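Local coordinates for sulfurtransferase (Azotobacter vinelandii, PDB 1E0C), which probably transfers the outer sulfur of thiosulfate to cyanide or another thiophilic acceptor, as rhodaneses do, by way of an enzyme-bound persulfide, at residues 112-117 against 204-209. Residues are numbered along the deposited sequence; the frame is centred on the assembly and turned at random.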
ATOM      1  N   TYR A 112       2.252  -5.961   7.715  1.00  8.91           N
ATOM      2  CA  TYR A 112       3.272  -5.588   6.762  1.00  9.58           C
ATOM      3  C   TYR A 112       4.634  -6.053   7.294  1.00 12.81           C
ATOM      4  O   TYR A 112       4.921  -5.841   8.473  1.00 11.81           O
ATOM      5  CB  TYR A 112       3.348  -4.058   6.599  1.00 10.13           C
ATOM      6  CG  TYR A 112       4.563  -3.625   5.809  1.00  9.99           C
ATOM      7  CD1 TYR A 112       4.765  -4.097   4.523  1.00  6.91           C
ATOM      8  CD2 TYR A 112       5.510  -2.752   6.344  1.00  8.91           C
ATOM      9  CE1 TYR A 112       5.850  -3.718   3.769  1.00  8.78           C
ATOM     10  CE2 TYR A 112       6.604  -2.363   5.595  1.00  7.43           C
ATOM     11  CZ  TYR A 112       6.777  -2.847   4.314  1.00 11.13           C
ATOM     12  OH  TYR A 112       7.868  -2.485   3.566  1.00 11.09           O
ATOM     13  N   LEU A 113       5.393  -6.725   6.439  1.00 11.70           N
ATOM     14  CA  LEU A 113       6.745  -7.133   6.828  1.00 12.36           C
ATOM     15  C   LEU A 113       7.677  -5.929   6.675  1.00 10.90           C
ATOM     16  O   LEU A 113       7.970  -5.490   5.565  1.00  7.33           O
ATOM     17  CB  LEU A 113       7.248  -8.268   5.921  1.00 10.19           C
ATOM     18  CG  LEU A 113       8.709  -8.678   6.170  1.00 15.15           C
ATOM     19  CD1 LEU A 113       8.850  -9.210   7.596  1.00 11.91           C
ATOM     20  CD2 LEU A 113       9.151  -9.727   5.160  1.00 15.17           C
ATOM     21  N   ASN A 114       8.111  -5.377   7.804  1.00 12.15           N
ATOM     22  CA  ASN A 114       8.948  -4.175   7.773  1.00  9.34           C
ATOM     23  C   ASN A 114      10.190  -4.346   6.928  1.00 11.24           C
ATOM     24  O   ASN A 114      11.013  -5.233   7.182  1.00 12.76           O
ATOM     25  CB  ASN A 114       9.332  -3.803   9.214  1.00  9.21           C
ATOM     26  CG  ASN A 114       9.583  -2.310   9.361  1.00 15.39           C
ATOM     27  OD1 ASN A 114       9.371  -1.546   8.425  1.00 11.53           O
ATOM     28  ND2 ASN A 114      10.027  -1.899  10.543  1.00 11.36           N
ATOM     29  N   GLY A 115      10.345  -3.535   5.884  1.00  7.22           N
ATOM     30  CA  GLY A 115      11.493  -3.630   4.998  1.00  9.71           C
ATOM     31  C   GLY A 115      11.355  -4.768   3.984  1.00 10.13           C
ATOM     32  O   GLY A 115      12.234  -4.968   3.142  1.00  9.54           O
ATOM     33  N   GLY A 116      10.261  -5.509   4.060  1.00 11.95           N
ATOM     34  CA  GLY A 116       9.962  -6.564   3.109  1.00  8.91           C
ATOM     35  C   GLY A 116      11.137  -7.489   2.845  1.00 10.42           C
ATOM     36  O   GLY A 116      11.881  -7.897   3.739  1.00 11.39           O
ATOM     37  N   LEU A 117      11.312  -7.858   1.578  1.00 11.27           N
ATOM     38  CA  LEU A 117      12.393  -8.781   1.212  1.00 10.16           C
ATOM     39  C   LEU A 117      13.761  -8.175   1.454  1.00 11.30           C
ATOM     40  O   LEU A 117      14.746  -8.890   1.659  1.00 13.45           O
ATOM     41  CB  LEU A 117      12.237  -9.186  -0.261  1.00  9.79           C
ATOM     42  CG  LEU A 117      13.180 -10.304  -0.732  1.00 16.06           C
ATOM     43  CD1 LEU A 117      12.734 -11.643  -0.163  1.00 16.39           C
ATOM     44  CD2 LEU A 117      13.191 -10.361  -2.256  1.00 16.57           C
ATOM     45  N   ALA A 204      17.666  -1.435   5.818  1.00 12.07           N
ATOM     46  CA  ALA A 204      17.086  -2.315   4.812  1.00 16.09           C
ATOM     47  C   ALA A 204      15.686  -1.908   4.392  1.00 15.03           C
ATOM     48  O   ALA A 204      14.806  -2.750   4.197  1.00 11.66           O
ATOM     49  CB  ALA A 204      17.108  -3.765   5.295  1.00 11.59           C
ATOM     50  N   LEU A 205      15.443  -0.606   4.267  1.00 12.63           N
ATOM     51  CA  LEU A 205      14.196  -0.050   3.798  1.00 12.73           C
ATOM     52  C   LEU A 205      13.016  -0.257   4.720  1.00 13.63           C
ATOM     53  O   LEU A 205      11.868  -0.069   4.321  1.00 12.32           O
ATOM     54  CB  LEU A 205      13.876  -0.472   2.360  1.00 12.49           C
ATOM     55  CG  LEU A 205      14.929  -0.076   1.312  1.00 15.56           C
ATOM     56  CD1 LEU A 205      14.553  -0.604  -0.060  1.00 13.66           C
ATOM     57  CD2 LEU A 205      15.088   1.446   1.274  1.00 17.05           C
ATOM     58  N   ARG A 206      13.274  -0.500   6.007  1.00  9.57           N
ATOM     59  CA  ARG A 206      12.199  -0.465   6.997  1.00 11.10           C
ATOM     60  C   ARG A 206      11.661   0.977   7.052  1.00 11.96           C
ATOM     61  O   ARG A 206      12.329   1.900   6.584  1.00 13.87           O
ATOM     62  CB  ARG A 206      12.700  -0.846   8.386  1.00 12.31           C
ATOM     63  CG  ARG A 206      13.041  -2.334   8.550  1.00  8.46           C
ATOM     64  CD  ARG A 206      13.552  -2.554   9.975  1.00 11.56           C
ATOM     65  NE  ARG A 206      13.846  -3.951  10.252  1.00  9.28           N
ATOM     66  CZ  ARG A 206      14.832  -4.664   9.737  1.00  9.43           C
ATOM     67  NH1 ARG A 206      15.698  -4.177   8.863  1.00 11.02           N
ATOM     68  NH2 ARG A 206      14.949  -5.944  10.123  1.00 14.97           N
ATOM     69  N   ILE A 207      10.483   1.107   7.625  1.00  8.68           N
ATOM     70  CA  ILE A 207       9.897   2.440   7.850  1.00 11.41           C
ATOM     71  C   ILE A 207      10.771   3.154   8.883  1.00 15.55           C
ATOM     72  O   ILE A 207      11.179   2.504   9.849  1.00 13.32           O
ATOM     73  CB  ILE A 207       8.465   2.298   8.376  1.00 12.51           C
ATOM     74  CG1 ILE A 207       7.562   1.701   7.282  1.00  9.25           C
ATOM     75  CG2 ILE A 207       7.903   3.634   8.839  1.00 13.57           C
ATOM     76  CD1 ILE A 207       6.345   0.993   7.836  1.00 11.72           C
ATOM     77  N   ARG A 208      11.167   4.391   8.617  1.00 10.92           N
ATOM     78  CA  ARG A 208      12.041   5.095   9.572  1.00 10.25           C
ATOM     79  C   ARG A 208      11.395   5.163  10.939  1.00  9.67           C
ATOM     80  O   ARG A 208      10.185   5.311  11.084  1.00  9.43           O
ATOM     81  CB  ARG A 208      12.370   6.493   9.051  1.00 10.09           C
ATOM     82  CG  ARG A 208      11.122   7.346   8.817  1.00  7.43           C
ATOM     83  CD  ARG A 208      11.507   8.549   7.951  1.00 10.63           C
ATOM     84  NE  ARG A 208      12.438   9.425   8.661  1.00 13.99           N
ATOM     85  CZ  ARG A 208      12.999  10.499   8.118  1.00 12.78           C
ATOM     86  NH1 ARG A 208      12.774  10.795   6.848  1.00 11.94           N
ATOM     87  NH2 ARG A 208      13.783  11.291   8.844  1.00 10.51           N
ATOM     88  N   THR A 209      12.200   5.024  12.010  1.00  9.48           N
ATOM     89  CA  THR A 209      11.589   4.949  13.332  1.00 12.53           C
ATOM     90  C   THR A 209      11.072   6.294  13.831  1.00 10.76           C
ATOM     91  O   THR A 209      10.231   6.306  14.739  1.00 12.26           O
ATOM     92  CB  THR A 209      12.568   4.368  14.376  1.00 23.20           C
ATOM     93  OG1 THR A 209      13.742   5.186  14.391  1.00 18.16           O
ATOM     94  CG2 THR A 209      12.945   2.944  13.983  1.00 25.81           C
TER
HETATM   95  O   HOH W   1       9.168  -0.325   4.392  1.00 12.01           O
HETATM   96  O   HOH W   2      10.363   0.791  11.638  1.00 18.23           O
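The side-chain amide of N114 is gripped at both ends. Its OD1 accepts the backbone N-H of I207, with N to OD1 at 3.0 Å and an angle of 167° at the hydrogen, while its ND2 gives one hydrogen to E12 and the other to a water, 2.9 Å away, that also donates to I207 O. CG of N114 stands anti to the backbone N (chi1 -152°), which carries the amide across to the 204-209 chain, where it lies against the aliphatic stem of R206, CG to CG 3.6 Å. That stem runs extended past the amide, and its guanidinium forms salt bridges with E12 and E123. A leucine in place of N114 would probably leave the I207 N-H without its acceptor and cost E12 and the water the amide's hydrogens. Nearby, Y112 serves the contact twice, its ring packing CE2 on I207 CD1 at 4.0 Å and its OH donating to a water that donates to L205 O. G115 suits its place doubly, since its phi is positive and a CB would strike A204 O. L113 to G116 form a type II turn, the strand-to-helix connection of one rhodanese-like domain, docked on the loop running into short strand 206-207 of the second, at the domain interface of a tandem-domain sulfurtransferase.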